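Envelopment polyprotein (Bovine Schmallenberg virus BH80/Germany/2011, PDB 7A56) probably drives virus entry as the class II fusion glycoprotein Gc, which refolds into a postfusion trimer to merge viral and host membranes. Local coordinates at residues V109-S114 with S331-I336; D359-G364 with V422-C427; K398-D403 with Y409-N414. All blocks are in the same frame, centred on the assembly; numbering follows the deposited sequence.

Contact 1 of 3, residues V109-S114 with S331-I336; sequences VINKAS and SSVGTI
V109 and V333 make a small, buried apolar contact where the long strand 98-134 passes the loop leading into strand 335-343. The touching is done by methyl groups. V109 holds CG1 anti to its own backbone nitrogen (chi1 175°), which carries this branch out to V333, where it meets both methyls almost equally: CG1 of V109 lies 3.5 Å from V333 CG1 and 3.6 Å from V333 CG2. A single branch of one valine thus rests against the fork of the other. N111, two residues further along the strand, borders the same methyl, its OD1 lying 4.3 Å from V333 CG1, while its amide ND2 is held by S237 OG. V333 sits within an ST turn, in which S332 OG accepts from G334 N at 3.2 Å. The same hydroxyl is also bonded to T232 O of the second subunit, placing the turn at the trimer interface. Around the valine pair, N111 pairs through its backbone with K328 of strand 325-328, V333 also touches K198 of strand 197-206, and just beyond the turn T335 and I336 pack on H78 and I79 of strand 70-80.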
loop_
_atom_site.group_PDB
_atom_site.type_symbol
_atom_site.label_atom_id
_atom_site.label_comp_id
_atom_site.label_asym_id
_atom_site.label_seq_id
_atom_site.Cartn_x
_atom_site.Cartn_y
_atom_site.Cartn_z
ATOM N N VAL A 109 0.575 -7.761 18.998
ATOM C CA VAL A 109 0.954 -7.407 17.636
ATOM C C VAL A 109 0.178 -6.140 17.301
ATOM O O VAL A 109 -1.060 -6.156 17.307
ATOM C CB VAL A 109 0.603 -8.472 16.594
ATOM C CG1 VAL A 109 0.934 -7.904 15.228
ATOM C CG2 VAL A 109 1.388 -9.831 16.822
ATOM N N ILE A 110 0.887 -5.064 16.998
ATOM C CA ILE A 110 0.224 -3.851 16.447
ATOM C C ILE A 110 1.176 -3.167 15.478
ATOM O O ILE A 110 2.396 -3.343 15.555
ATOM C CB ILE A 110 -0.168 -2.825 17.508
ATOM C CG1 ILE A 110 1.081 -2.360 18.203
ATOM C CG2 ILE A 110 -1.171 -3.380 18.498
ATOM C CD1 ILE A 110 0.893 -1.011 18.783
ATOM N N ASN A 111 0.620 -2.390 14.538
ATOM C CA ASN A 111 1.483 -1.523 13.751
ATOM C C ASN A 111 1.295 -0.094 14.288
ATOM O O ASN A 111 0.271 0.234 14.893
ATOM C CB ASN A 111 1.173 -1.605 12.232
ATOM C CG ASN A 111 1.823 -2.824 11.534
ATOM O OD1 ASN A 111 2.837 -3.332 11.983
ATOM N ND2 ASN A 111 1.262 -3.236 10.410
ATOM N N LYS A 112 2.314 0.736 14.147
ATOM C CA LYS A 112 2.154 2.094 14.682
ATOM C C LYS A 112 3.021 3.046 13.890
ATOM O O LYS A 112 4.042 2.641 13.313
ATOM C CB LYS A 112 2.535 2.186 16.171
ATOM C CG LYS A 112 3.962 1.883 16.475
ATOM C CD LYS A 112 4.210 1.861 18.015
ATOM C CE LYS A 112 5.642 1.406 18.350
ATOM N NZ LYS A 112 5.895 1.206 19.822
ATOM N N ALA A 113 2.607 4.321 13.858
ATOM C CA ALA A 113 3.475 5.369 13.327
ATOM C C ALA A 113 3.122 6.700 14.017
ATOM O O ALA A 113 2.055 6.852 14.641
ATOM C CB ALA A 113 3.352 5.482 11.794
ATOM N N SER A 114 4.084 7.623 13.975
ATOM C CA SER A 114 3.880 8.968 14.470
ATOM C C SER A 114 3.167 9.793 13.401
ATOM O O SER A 114 3.301 9.552 12.195
ATOM C CB SER A 114 5.215 9.649 14.823
ATOM O OG SER A 114 6.015 8.751 15.620
ATOM N N SER A 331 -3.990 -8.181 11.083
ATOM C CA SER A 331 -4.074 -9.604 11.285
ATOM C C SER A 331 -2.626 -10.133 11.449
ATOM O O SER A 331 -1.918 -9.698 12.355
ATOM C CB SER A 331 -4.867 -10.220 10.142
ATOM O OG SER A 331 -4.443 -9.779 8.849
ATOM N N SER A 332 -2.126 -10.993 10.571
ATOM C CA SER A 332 -0.750 -11.505 10.721
ATOM C C SER A 332 0.294 -10.481 10.296
ATOM O O SER A 332 0.156 -9.864 9.251
ATOM C CB SER A 332 -0.525 -12.745 9.859
ATOM O OG SER A 332 0.769 -13.278 10.140
ATOM N N VAL A 333 1.385 -10.344 11.062
ATOM C CA VAL A 333 2.551 -9.574 10.571
ATOM C C VAL A 333 3.745 -10.471 10.262
ATOM O O VAL A 333 4.856 -9.964 10.020
ATOM C CB VAL A 333 2.963 -8.458 11.562
ATOM C CG1 VAL A 333 1.778 -7.477 11.810
ATOM C CG2 VAL A 333 3.365 -9.084 12.890
ATOM N N GLY A 334 3.566 -11.784 10.271
ATOM C CA GLY A 334 4.696 -12.607 9.963
ATOM C C GLY A 334 4.552 -13.969 10.642
ATOM O O GLY A 334 3.440 -14.411 10.935
ATOM N N THR A 335 5.695 -14.603 10.882
ATOM C CA THR A 335 5.740 -15.945 11.513
ATOM C C THR A 335 6.731 -15.935 12.674
ATOM O O THR A 335 7.884 -15.483 12.519
ATOM C CB THR A 335 6.182 -17.000 10.492
ATOM O OG1 THR A 335 5.340 -17.018 9.340
ATOM C CG2 THR A 335 6.274 -18.459 11.170
ATOM N N ILE A 336 6.322 -16.470 13.823
ATOM C CA ILE A 336 7.232 -16.734 14.935
ATOM C C ILE A 336 7.691 -18.195 14.862
ATOM O O ILE A 336 6.872 -19.119 14.984
ATOM C CB ILE A 336 6.575 -16.440 16.310
ATOM C CG1 ILE A 336 5.961 -15.009 16.382
ATOM C CG2 ILE A 336 7.596 -16.666 17.506
ATOM C CD1 ILE A 336 6.938 -13.926 16.143
#

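Contact 2 of 3, residues D359-G364 with V422-C427; sequences DEIRCG and VSVSVC
Two side-chain pairs, I361 with V424 and C363 with V422, carry this contact, both buried and apolar. The delta methyl of I361 does the reaching: with CG1 anti to the backbone nitrogen (chi1 174°) and the chain extended beyond it, CD1 arrives 3.9 Å from V424 CG2 and 4.1 Å from V424 CB, the two side chains crossing obliquely. Two residues on, SG of C363 meets V422 CG1 at 4.0 Å. The pairing steps forward along one strand as it steps back along the other, so 359-364 and 422-427 run in roughly opposite senses. In the next shell, the disulfide from C363 to C375 fixes the sulfur and ties its strand to 373-381. I361 is also flanked by A431 and T433, and V424 by I389 and L377. Farther out, a classic beta bulge places D359 and E360 opposite the single residue K378, and a second disulfide links C427, just past the end of the other strand, to C387. Residues 359-364 belong to one four-stranded sheet and 422-426 to another, and their inward side chains form part of the core of a beta sandwich, consistent with the immunoglobulin-like domain III of class II fusion proteins.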
loop_
_atom_site.group_PDB
_atom_site.type_symbol
_atom_site.label_atom_id
_atom_site.label_comp_id
_atom_site.label_asym_id
_atom_site.label_seq_id
_atom_site.Cartn_x
_atom_site.Cartn_y
_atom_site.Cartn_z
ATOM N N ASP A 359 -22.720 -12.169 23.894
ATOM C CA ASP A 359 -23.755 -11.973 24.897
ATOM C C ASP A 359 -24.787 -10.974 24.417
ATOM O O ASP A 359 -25.982 -11.127 24.693
ATOM C CB ASP A 359 -23.139 -11.512 26.219
ATOM C CG ASP A 359 -22.075 -12.478 26.727
ATOM O OD1 ASP A 359 -22.197 -13.671 26.408
ATOM O OD2 ASP A 359 -21.132 -12.058 27.432
ATOM N N GLU A 360 -24.354 -9.949 23.697
ATOM C CA GLU A 360 -25.365 -9.138 23.035
ATOM C C GLU A 360 -24.760 -8.485 21.812
ATOM O O GLU A 360 -23.539 -8.441 21.649
ATOM C CB GLU A 360 -25.973 -8.105 23.964
ATOM C CG GLU A 360 -25.083 -7.456 24.975
ATOM C CD GLU A 360 -25.861 -6.419 25.782
ATOM O OE1 GLU A 360 -26.199 -6.701 26.958
ATOM O OE2 GLU A 360 -26.172 -5.334 25.219
ATOM N N ILE A 361 -25.643 -8.016 20.934
ATOM C CA ILE A 361 -25.243 -7.345 19.699
ATOM C C ILE A 361 -26.298 -6.302 19.359
ATOM O O ILE A 361 -27.496 -6.600 19.305
ATOM C CB ILE A 361 -25.046 -8.334 18.531
ATOM C CG1 ILE A 361 -24.766 -7.589 17.228
ATOM C CG2 ILE A 361 -26.252 -9.262 18.390
ATOM C CD1 ILE A 361 -24.352 -8.529 16.080
ATOM N N ARG A 362 -25.837 -5.073 19.133
ATOM C CA ARG A 362 -26.676 -3.942 18.743
ATOM C C ARG A 362 -26.061 -3.347 17.483
ATOM O O ARG A 362 -24.853 -3.093 17.455
ATOM C CB ARG A 362 -26.720 -2.887 19.850
ATOM C CG ARG A 362 -27.384 -3.323 21.140
ATOM C CD ARG A 362 -28.604 -4.183 20.854
ATOM N NE ARG A 362 -29.777 -3.773 21.611
ATOM C CZ ARG A 362 -30.781 -3.059 21.111
ATOM N NH1 ARG A 362 -31.810 -2.736 21.877
ATOM N NH2 ARG A 362 -30.757 -2.672 19.841
ATOM N N CYS A 363 -26.859 -3.167 16.432
ATOM C CA CYS A 363 -26.368 -2.588 15.184
ATOM C C CYS A 363 -27.278 -1.447 14.757
ATOM O O CYS A 363 -28.514 -1.538 14.888
ATOM C CB CYS A 363 -26.295 -3.624 14.066
ATOM S SG CYS A 363 -25.333 -5.077 14.480
ATOM N N GLY A 364 -26.658 -0.368 14.264
ATOM C CA GLY A 364 -27.365 0.815 13.771
ATOM C C GLY A 364 -26.534 1.520 12.716
ATOM O O GLY A 364 -25.302 1.548 12.809
ATOM N N VAL A 422 -28.946 -8.593 10.725
ATOM C CA VAL A 422 -27.498 -8.706 10.703
ATOM C C VAL A 422 -27.118 -9.925 11.526
ATOM O O VAL A 422 -27.530 -10.047 12.685
ATOM C CB VAL A 422 -26.827 -7.443 11.260
ATOM C CG1 VAL A 422 -25.353 -7.690 11.411
ATOM C CG2 VAL A 422 -27.107 -6.238 10.370
ATOM N N SER A 423 -26.369 -10.835 10.912
ATOM C CA SER A 423 -25.777 -12.001 11.572
ATOM C C SER A 423 -24.272 -11.822 11.699
ATOM O O SER A 423 -23.631 -11.297 10.785
ATOM C CB SER A 423 -26.060 -13.277 10.781
ATOM O OG SER A 423 -25.823 -14.404 11.605
ATOM N N VAL A 424 -23.706 -12.270 12.826
ATOM C CA VAL A 424 -22.274 -12.170 13.068
ATOM C C VAL A 424 -21.843 -13.409 13.844
ATOM O O VAL A 424 -22.529 -13.850 14.776
ATOM C CB VAL A 424 -21.876 -10.897 13.853
ATOM C CG1 VAL A 424 -20.389 -10.958 14.219
ATOM C CG2 VAL A 424 -22.204 -9.598 13.060
ATOM N N SER A 425 -20.696 -13.962 13.464
ATOM C CA SER A 425 -20.109 -15.069 14.206
ATOM C C SER A 425 -18.702 -14.671 14.607
ATOM O O SER A 425 -17.998 -13.982 13.851
ATOM C CB SER A 425 -20.134 -16.385 13.381
ATOM O OG SER A 425 -19.109 -16.453 12.397
ATOM N N VAL A 426 -18.306 -15.083 15.813
ATOM C CA VAL A 426 -16.942 -14.903 16.314
ATOM C C VAL A 426 -16.469 -16.247 16.889
ATOM O O VAL A 426 -17.058 -16.745 17.849
ATOM C CB VAL A 426 -16.894 -13.813 17.394
ATOM C CG1 VAL A 426 -15.463 -13.627 17.880
ATOM C CG2 VAL A 426 -17.503 -12.477 16.828
ATOM N N CYS A 427 -15.401 -16.806 16.330
ATOM C CA CYS A 427 -15.012 -18.206 16.629
ATOM C C CYS A 427 -16.269 -19.047 16.368
ATOM O O CYS A 427 -16.920 -18.910 15.324
ATOM C CB CYS A 427 -14.425 -18.306 18.043
ATOM S SG CYS A 427 -12.591 -18.021 18.239
#

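Contact 3 of 3, residues K398-D403 with Y409-N414; sequences KIIAVD and YSIKLN. With PO4 (phosphate ion), chain J.
The ring of Y409 and the delta methyl of I400 are brought together by their first torsions: Y409 sets CG anti to its carbonyl carbon (chi1 -60°), carrying the phenol across to the C-terminal end of strand 399-402, whereas I400 holds CG1 anti to the backbone nitrogen (chi1 -166°) and extends straight out from its strand. CD1 of I400 consequently lies 4.1 Å from Y409 CD2, approaching the ring obliquely, and 4.3 Å from I411 CG2, so one methyl bridges two residues of the facing strand. Further along the ring, the carbonyl oxygen of A401 comes within 3.4 Å of Y409 CE2, again at an oblique angle. The phenol oxygen then reaches the strand end, where the backbone amide of D403 sits at the ring edge, near its plane, and its N donates to Y409 OH at 3.0 Å. That bond is weak, its N-H...O angle being only 130°; the hydroxyl has another partner in Q406 O, within the connecting loop. D403 OD1 bonds to M405 N in the same loop, so the turn is gripped at two points, by the tyrosine and by the aspartate. At the other end of the segment, K398 bends at chi2 and chi3 and brings NZ into a hydrogen bond with O3 of a phosphate ion, probably from the crystallisation liquor. K390 of the same chain and Q197 of the second subunit also bind the ion, and K398 NZ itself bonds to that Q197. Strands 399-402 and 409-414 run almost antiparallel with axes 9.8 Å apart, facing each other through side chains while each takes its backbone bonds from a different sheet. This is a beta arch, the connection by which the chain crosses from one sheet of a beta sandwich to the other.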
loop_
_atom_site.group_PDB
_atom_site.type_symbol
_atom_site.label_atom_id
_atom_site.label_comp_id
_atom_site.label_asym_id
_atom_site.label_seq_id
_atom_site.Cartn_x
_atom_site.Cartn_y
_atom_site.Cartn_z
ATOM N N LYS A 398 -11.009 -9.482 9.321
ATOM C CA LYS A 398 -11.258 -10.925 9.182
ATOM C C LYS A 398 -11.037 -11.694 10.476
ATOM O O LYS A 398 -11.651 -12.741 10.666
ATOM C CB LYS A 398 -10.359 -11.538 8.081
ATOM C CG LYS A 398 -10.506 -10.913 6.697
ATOM C CD LYS A 398 -11.953 -11.109 6.186
ATOM C CE LYS A 398 -12.365 -12.597 6.056
ATOM N NZ LYS A 398 -13.780 -12.733 5.489
ATOM N N ILE A 399 -10.258 -11.155 11.400
ATOM C CA ILE A 399 -10.022 -11.828 12.675
ATOM C C ILE A 399 -10.079 -10.750 13.738
ATOM O O ILE A 399 -9.771 -9.577 13.477
ATOM C CB ILE A 399 -8.663 -12.575 12.694
ATOM C CG1 ILE A 399 -7.542 -11.581 12.605
ATOM C CG2 ILE A 399 -8.520 -13.497 11.505
ATOM C CD1 ILE A 399 -6.218 -12.169 13.040
ATOM N N ILE A 400 -10.516 -11.141 14.930
ATOM C CA ILE A 400 -10.661 -10.219 16.048
ATOM C C ILE A 400 -10.001 -10.829 17.285
ATOM O O ILE A 400 -10.182 -12.016 17.587
ATOM C CB ILE A 400 -12.150 -9.881 16.308
ATOM C CG1 ILE A 400 -12.302 -8.652 17.237
ATOM C CG2 ILE A 400 -12.899 -11.143 16.795
ATOM C CD1 ILE A 400 -13.769 -8.161 17.367
ATOM N N ALA A 401 -9.231 -10.015 18.012
ATOM C CA ALA A 401 -8.634 -10.512 19.248
ATOM C C ALA A 401 -9.677 -10.471 20.353
ATOM O O ALA A 401 -10.385 -9.487 20.503
ATOM C CB ALA A 401 -7.430 -9.668 19.653
ATOM N N VAL A 402 -9.765 -11.545 21.130
ATOM C CA VAL A 402 -10.700 -11.621 22.248
ATOM C C VAL A 402 -9.906 -11.656 23.546
ATOM O O VAL A 402 -8.764 -12.155 23.605
ATOM C CB VAL A 402 -11.668 -12.832 22.154
ATOM C CG1 VAL A 402 -12.488 -12.749 20.827
ATOM C CG2 VAL A 402 -10.943 -14.182 22.258
ATOM N N ASP A 403 -10.531 -11.147 24.587
ATOM C CA ASP A 403 -9.833 -10.811 25.815
ATOM C C ASP A 403 -10.827 -10.959 26.957
ATOM O O ASP A 403 -11.883 -10.327 26.932
ATOM C CB ASP A 403 -9.275 -9.383 25.684
ATOM C CG ASP A 403 -8.614 -8.841 26.961
ATOM O OD1 ASP A 403 -8.268 -9.602 27.873
ATOM O OD2 ASP A 403 -8.427 -7.607 27.036
ATOM N N TYR A 409 -16.849 -4.763 22.280
ATOM C CA TYR A 409 -16.129 -4.797 21.009
ATOM C C TYR A 409 -17.015 -4.107 19.984
ATOM O O TYR A 409 -18.232 -4.237 20.059
ATOM C CB TYR A 409 -15.842 -6.252 20.560
ATOM C CG TYR A 409 -15.006 -7.027 21.549
ATOM C CD1 TYR A 409 -15.572 -7.546 22.711
ATOM C CD2 TYR A 409 -13.632 -7.230 21.324
ATOM C CE1 TYR A 409 -14.804 -8.226 23.633
ATOM C CE2 TYR A 409 -12.851 -7.925 22.243
ATOM C CZ TYR A 409 -13.440 -8.407 23.383
ATOM O OH TYR A 409 -12.675 -9.063 24.283
ATOM N N SER A 410 -16.445 -3.337 19.061
ATOM C CA SER A 410 -17.282 -2.739 18.022
ATOM C C SER A 410 -16.696 -3.026 16.652
ATOM O O SER A 410 -15.479 -3.044 16.484
ATOM C CB SER A 410 -17.451 -1.226 18.206
ATOM O OG SER A 410 -16.206 -0.594 18.331
ATOM N N ILE A 411 -17.575 -3.222 15.665
ATOM C CA ILE A 411 -17.165 -3.532 14.298
ATOM C C ILE A 411 -18.010 -2.711 13.337
ATOM O O ILE A 411 -19.115 -2.276 13.663
ATOM C CB ILE A 411 -17.328 -5.023 13.933
ATOM C CG1 ILE A 411 -18.792 -5.451 13.931
ATOM C CG2 ILE A 411 -16.431 -5.904 14.803
ATOM C CD1 ILE A 411 -18.947 -6.962 13.771
ATOM N N LYS A 412 -17.483 -2.522 12.130
ATOM C CA LYS A 412 -18.215 -1.841 11.071
ATOM C C LYS A 412 -18.516 -2.839 9.961
ATOM O O LYS A 412 -17.679 -3.695 9.645
ATOM C CB LYS A 412 -17.420 -0.643 10.552
ATOM C CG LYS A 412 -17.971 -0.004 9.304
ATOM C CD LYS A 412 -17.167 1.239 8.921
ATOM C CE LYS A 412 -15.784 0.920 8.329
ATOM N NZ LYS A 412 -15.195 2.092 7.560
ATOM N N LEU A 413 -19.741 -2.782 9.442
ATOM C CA LEU A 413 -20.240 -3.688 8.416
ATOM C C LEU A 413 -20.735 -2.916 7.203
ATOM O O LEU A 413 -21.203 -1.779 7.299
ATOM C CB LEU A 413 -21.387 -4.564 8.935
ATOM C CG LEU A 413 -21.065 -5.428 10.160
ATOM C CD1 LEU A 413 -22.334 -6.174 10.558
ATOM C CD2 LEU A 413 -19.880 -6.372 9.931
ATOM N N ASN A 414 -20.644 -3.559 6.066
ATOM C CA ASN A 414 -21.188 -3.026 4.830
ATOM C C ASN A 414 -22.295 -3.985 4.436
ATOM O O ASN A 414 -22.012 -5.064 3.911
ATOM C CB ASN A 414 -20.108 -2.922 3.758
ATOM C CG ASN A 414 -20.669 -2.609 2.391
ATOM O OD1 ASN A 414 -20.658 -3.453 1.478
ATOM N ND2 ASN A 414 -21.147 -1.385 2.228
HETATM P P PO4 J . -15.554 -15.712 4.346
HETATM O O1 PO4 J . -15.596 -15.365 2.882
HETATM O O2 PO4 J . -16.804 -15.166 5.022
HETATM O O3 PO4 J . -14.330 -15.148 5.030
HETATM O O4 PO4 J . -15.486 -17.212 4.496
#

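From the N terminus, contact 1 comes first: it brings the chain at 331-336 back to the long strand 98-134 after 216 intervening residues, nearly half of them in strands, and is complete before contact 2 begins. Contact 2 then opens at 359-364 and closes at 422-427, a loop that encompasses most of the C-terminal sandwich. Contact 3 is nested inside it, its arch spanning the same two sheets. Those two contacts share one core, with L413 CD1 only 3.5 Å from V422 CG1, and their centres lie 10 Å apart. Contact 1 stays about 14 Å from contact 2 at the nearest atoms, but S331 packs on I399, joining the sandwich to the rest of the fold.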